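Local coordinates for protein TssK (Serratia sp. FS14, PDB 5Y0E) that probably serves as a trimeric baseplate component of the bacterial type VI secretion system, helping to connect the baseplate with the membrane complex, at residues A[258-261]-A[262-266]; A[292-295]-A[296-300]. All blocks are in the same frame, centred on the assembly; numbering follows the deposited sequence.

Contact 1 (A[258-261]-A[262-266])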
loop_
_atom_site.group_PDB
_atom_site.type_symbol
_atom_site.label_atom_id
_atom_site.label_comp_id
_atom_site.label_asym_id
_atom_site.label_seq_id
_atom_site.Cartn_x
_atom_site.Cartn_y
_atom_site.Cartn_z
ATOM N N HIS A 258 7.157 6.521 2.797
ATOM C CA HIS A 258 8.422 6.162 2.181
ATOM C C HIS A 258 8.221 5.771 0.712
ATOM O O HIS A 258 7.273 5.054 0.379
ATOM C CB HIS A 258 9.069 5.013 2.957
ATOM C CG HIS A 258 10.467 4.673 2.534
ATOM N ND1 HIS A 258 10.798 4.309 1.250
ATOM C CD2 HIS A 258 11.612 4.590 3.247
ATOM C CE1 HIS A 258 12.084 4.031 1.185
ATOM N NE2 HIS A 258 12.603 4.201 2.382
ATOM N N PRO A 259 9.106 6.229 -0.178
ATOM C CA PRO A 259 8.972 5.942 -1.618
ATOM C C PRO A 259 8.924 4.478 -1.985
ATOM O O PRO A 259 8.248 4.116 -2.943
ATOM C CB PRO A 259 10.231 6.589 -2.207
ATOM C CG PRO A 259 10.570 7.656 -1.263
ATOM C CD PRO A 259 10.134 7.242 0.090
ATOM N N GLU A 260 9.637 3.627 -1.271
ATOM C CA GLU A 260 9.636 2.232 -1.635
ATOM C C GLU A 260 8.260 1.640 -1.473
ATOM O O GLU A 260 7.852 0.782 -2.253
ATOM C CB GLU A 260 10.659 1.485 -0.810
ATOM C CG GLU A 260 10.668 0.013 -1.077
ATOM C CD GLU A 260 9.714 -0.774 -0.166
ATOM O OE1 GLU A 260 9.466 -0.363 0.990
ATOM O OE2 GLU A 260 9.212 -1.804 -0.612
ATOM N N ARG A 261 7.516 2.110 -0.496
ATOM C CA ARG A 261 6.186 1.590 -0.318
ATOM C C ARG A 261 5.291 2.026 -1.464
ATOM O O ARG A 261 4.524 1.229 -2.009
ATOM C CB ARG A 261 5.669 2.050 1.041
ATOM C CG ARG A 261 4.328 1.545 1.412
ATOM C CD ARG A 261 3.857 2.210 2.669
ATOM N NE ARG A 261 2.524 1.764 3.020
ATOM C CZ ARG A 261 1.711 2.427 3.813
ATOM N NH1 ARG A 261 2.104 3.555 4.345
ATOM N NH2 ARG A 261 0.508 1.961 4.060
ATOM N N LEU A 262 5.410 3.274 -1.872
ATOM C CA LEU A 262 4.608 3.752 -2.981
ATOM C C LEU A 262 4.961 3.038 -4.278
ATOM O O LEU A 262 4.084 2.750 -5.095
ATOM C CB LEU A 262 4.806 5.240 -3.124
ATOM C CG LEU A 262 3.986 5.901 -4.205
ATOM C CD1 LEU A 262 2.526 5.966 -3.850
ATOM C CD2 LEU A 262 4.549 7.258 -4.377
ATOM N N PHE A 263 6.240 2.752 -4.477
ATOM C CA PHE A 263 6.675 2.124 -5.703
ATOM C C PHE A 263 6.096 0.729 -5.820
ATOM O O PHE A 263 5.570 0.347 -6.870
ATOM C CB PHE A 263 8.195 2.097 -5.732
ATOM C CG PHE A 263 8.767 1.596 -7.000
ATOM C CD1 PHE A 263 8.904 0.240 -7.226
ATOM C CD2 PHE A 263 9.204 2.482 -7.971
ATOM C CE1 PHE A 263 9.441 -0.229 -8.409
ATOM C CE2 PHE A 263 9.754 2.020 -9.148
ATOM C CZ PHE A 263 9.867 0.670 -9.366
ATOM N N ALA A 264 6.191 -0.048 -4.743
ATOM C CA ALA A 264 5.688 -1.410 -4.766
ATOM C C ALA A 264 4.211 -1.458 -5.125
ATOM O O ALA A 264 3.767 -2.365 -5.824
ATOM C CB ALA A 264 5.932 -2.061 -3.417
ATOM N N ASP A 265 3.435 -0.492 -4.670
ATOM C CA ASP A 265 2.041 -0.481 -5.066
ATOM C C ASP A 265 1.893 -0.170 -6.552
ATOM O O ASP A 265 1.100 -0.800 -7.245
ATOM C CB ASP A 265 1.258 0.522 -4.220
ATOM C CG ASP A 265 0.936 0.015 -2.830
ATOM O OD1 ASP A 265 1.180 -1.158 -2.504
ATOM O OD2 ASP A 265 0.408 0.804 -2.041
ATOM N N TRP A 266 2.642 0.802 -7.053
ATOM C CA TRP A 266 2.461 1.240 -8.422
ATOM C C TRP A 266 2.992 0.209 -9.415
ATOM O O TRP A 266 2.425 0.036 -10.490
ATOM C CB TRP A 266 3.128 2.602 -8.594
ATOM C CG TRP A 266 2.366 3.688 -7.936
ATOM C CD1 TRP A 266 1.300 3.543 -7.140
ATOM C CD2 TRP A 266 2.588 5.092 -8.047
ATOM N NE1 TRP A 266 0.839 4.753 -6.742
ATOM C CE2 TRP A 266 1.616 5.723 -7.287
ATOM C CE3 TRP A 266 3.500 5.870 -8.734
ATOM C CZ2 TRP A 266 1.528 7.098 -7.186
ATOM C CZ3 TRP A 266 3.422 7.239 -8.610
ATOM C CH2 TRP A 266 2.445 7.836 -7.849
#
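Pro-259 and Phe-263 meet over the first turn of helix 259-273, where Phe-263 N donates to Pro-259 O at 2.9 Å. Packing is tight here: the same oxygen lies 3.4 Å from Phe-263 CB, while the ring itself, its CG anti to the backbone N (chi1 -174°), swings away from the turn. One residue further on, Ala-264 N reaches Glu-260 O at 3.1 Å, and the flanking bonds from Leu-262 N to His-258 O and from Asp-265 N to Arg-261 O are weak. Before the helix, His-258 acts as N-cap: its ND1 accepts from Glu-260 N at 2.9 Å, in the plane of the imidazole, and its NE2 is bonded to Cys-41 O. Two edge nitrogens held in this way fix the ring's rotation, and probably leave it neutral with the hydrogen on NE2. Within 262-266, Leu-262 covers its i+4 neighbour Trp-266, CD1 standing 3.3 Å above the plane of the indole and displaced toward its rim.

Between the two segments the other side is looser and polar. Arg-261 stretches out from CG to NE, its NE still 5.6 Å from Asp-265 OD2, a pair of opposite charges that do not touch; a sulfate ion lies close to both side chains. The firmer polar partners lie across the trimer: Arg-261 NH2 forms a salt bridge with Glu-260 of the third subunit, and Glu-260 OE2 meets Arg-261 and His-250 of the second. Within the chain, Pro-259, Leu-262 and Trp-266 pack on helix 197-222, Asp-265 touches Gln-247 of helix 229-253, and Phe-263 and Trp-266 reach Leu-301 of helix 294-309.

Contact 2 (A[292-295]-A[296-300])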
loop_
_atom_site.group_PDB
_atom_site.type_symbol
_atom_site.label_atom_id
_atom_site.label_comp_id
_atom_site.label_asym_id
_atom_site.label_seq_id
_atom_site.Cartn_x
_atom_site.Cartn_y
_atom_site.Cartn_z
ATOM N N ASP A 292 18.388 5.196 -4.835
ATOM C CA ASP A 292 19.274 6.290 -5.194
ATOM C C ASP A 292 19.122 6.725 -6.646
ATOM O O ASP A 292 19.990 7.420 -7.162
ATOM C CB ASP A 292 20.724 5.920 -4.889
ATOM C CG ASP A 292 20.976 5.744 -3.398
ATOM O OD1 ASP A 292 20.974 6.753 -2.674
ATOM O OD2 ASP A 292 21.171 4.601 -2.943
ATOM N N ASN A 293 18.034 6.347 -7.309
ATOM C CA ASN A 293 17.710 6.906 -8.610
ATOM C C ASN A 293 16.207 6.870 -8.840
ATOM O O ASN A 293 15.715 6.162 -9.720
ATOM C CB ASN A 293 18.443 6.153 -9.716
ATOM C CG ASN A 293 18.436 6.903 -11.040
ATOM O OD1 ASN A 293 17.626 7.799 -11.282
ATOM N ND2 ASN A 293 19.352 6.536 -11.896
ATOM N N LEU A 294 15.478 7.656 -8.061
ATOM C CA LEU A 294 14.034 7.542 -8.059
ATOM C C LEU A 294 13.419 8.093 -9.324
ATOM O O LEU A 294 12.411 7.559 -9.785
ATOM C CB LEU A 294 13.456 8.233 -6.827
ATOM C CG LEU A 294 13.756 7.507 -5.502
ATOM C CD1 LEU A 294 13.332 8.324 -4.306
ATOM C CD2 LEU A 294 13.116 6.151 -5.443
ATOM N N ALA A 295 14.017 9.137 -9.903
ATOM C CA ALA A 295 13.522 9.673 -11.169
ATOM C C ALA A 295 13.528 8.620 -12.270
ATOM O O ALA A 295 12.567 8.501 -13.034
ATOM C CB ALA A 295 14.348 10.878 -11.585
ATOM N N LEU A 296 14.592 7.840 -12.359
ATOM C CA LEU A 296 14.642 6.791 -13.360
ATOM C C LEU A 296 13.546 5.763 -13.146
ATOM O O LEU A 296 12.720 5.532 -14.032
ATOM C CB LEU A 296 15.999 6.111 -13.344
ATOM C CG LEU A 296 16.025 4.964 -14.340
ATOM C CD1 LEU A 296 16.121 5.503 -15.744
ATOM C CD2 LEU A 296 17.142 4.004 -14.057
ATOM N N CYS A 297 13.530 5.122 -11.972
ATOM C CA CYS A 297 12.641 3.987 -11.773
ATOM C C CYS A 297 11.193 4.432 -11.673
ATOM O O CYS A 297 10.311 3.773 -12.217
ATOM C CB CYS A 297 13.058 3.156 -10.550
ATOM S SG CYS A 297 12.971 3.880 -8.906
ATOM N N PHE A 298 10.921 5.561 -11.029
ATOM C CA PHE A 298 9.558 6.066 -11.084
ATOM C C PHE A 298 9.206 6.531 -12.482
ATOM O O PHE A 298 8.052 6.410 -12.912
ATOM C CB PHE A 298 9.345 7.204 -10.088
ATOM C CG PHE A 298 8.867 6.745 -8.748
ATOM C CD1 PHE A 298 7.518 6.611 -8.491
ATOM C CD2 PHE A 298 9.768 6.430 -7.759
ATOM C CE1 PHE A 298 7.077 6.164 -7.267
ATOM C CE2 PHE A 298 9.342 5.987 -6.538
ATOM C CZ PHE A 298 7.996 5.849 -6.281
ATOM N N GLY A 299 10.183 7.067 -13.201
ATOM C CA GLY A 299 9.917 7.517 -14.549
ATOM C C GLY A 299 9.387 6.404 -15.416
ATOM O O GLY A 299 8.422 6.585 -16.141
ATOM N N LYS A 300 9.980 5.231 -15.313
ATOM C CA LYS A 300 9.503 4.121 -16.108
ATOM C C LYS A 300 8.117 3.704 -15.676
ATOM O O LYS A 300 7.283 3.365 -16.511
ATOM C CB LYS A 300 10.473 2.952 -16.003
ATOM C CG LYS A 300 11.878 3.387 -16.105
ATOM C CD LYS A 300 12.713 2.461 -16.944
ATOM C CE LYS A 300 13.075 1.206 -16.207
ATOM N NZ LYS A 300 14.417 0.732 -16.651
#
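Asn-293 and Leu-296 make the closest side-chain meeting of the turn, with Asn-293 OD1 3.1 Å from Leu-296 CB. The same oxygen accepts from Leu-296 N at 3.2 Å, although the donor stands above the amide plane, 46° out of it, and not on a lone pair. Having CG anti to the backbone N (chi1 -165°) brings the Asn-293 amide alongside its own carbonyl and over the start of the helix, its ND2 lying 4.0 Å from Leu-296 CD2. On another side of the turn, Leu-294 O takes the hydrogen of Phe-298 N at 2.8 Å and also lies at the edge of the Phe-298 ring, in its plane. The side chains of these two residues run side by side in the same direction, Leu-294 CD2 approaching Phe-298 CE2 to 3.9 Å.

This is an asparagine N-cap on helix 294-309: the side-chain oxygen takes up an amide of the first turn, which has no earlier helical carbonyl to serve it. Backbone bonds continue, weakly from Cys-297 N to Asn-293 O and, short but bent, from Gly-299 N to Ala-295 O at 2.8 Å. Cys-297 turns SG between its own N and carbonyl carbon, to within 3.7 Å of Asn-293 O.

Further out, Asp-292 OD1 is hydrogen-bonded to Trp-43 NE1, which probably helps to hold the residue just ahead of the cap. Leu-294 touches Ile-187 and Tyr-289 of loops and Pro-259 of helix 259-273, and Phe-298 rests on Leu-262 of the same helix.

In the fold
Contact 1 comes first along the chain, capping and opening helix 259-273 just after the loop that leaves helix 229-253; contact 2 does the same for the next helix, 294-309. Each closes only a single helical turn, and the two stand in series, neither enclosing nor crossing the other. Their centres are nevertheless about 12 Å apart, because the two helix starts lie next to each other. The Phe-263 and Phe-298 rings meet edge-to-face between them, and Trp-266 CE3 comes to 3.9 Å from Phe-298 CE1. Contact 1 also reaches the trimer interface, whereas contact 2 touches no other subunit.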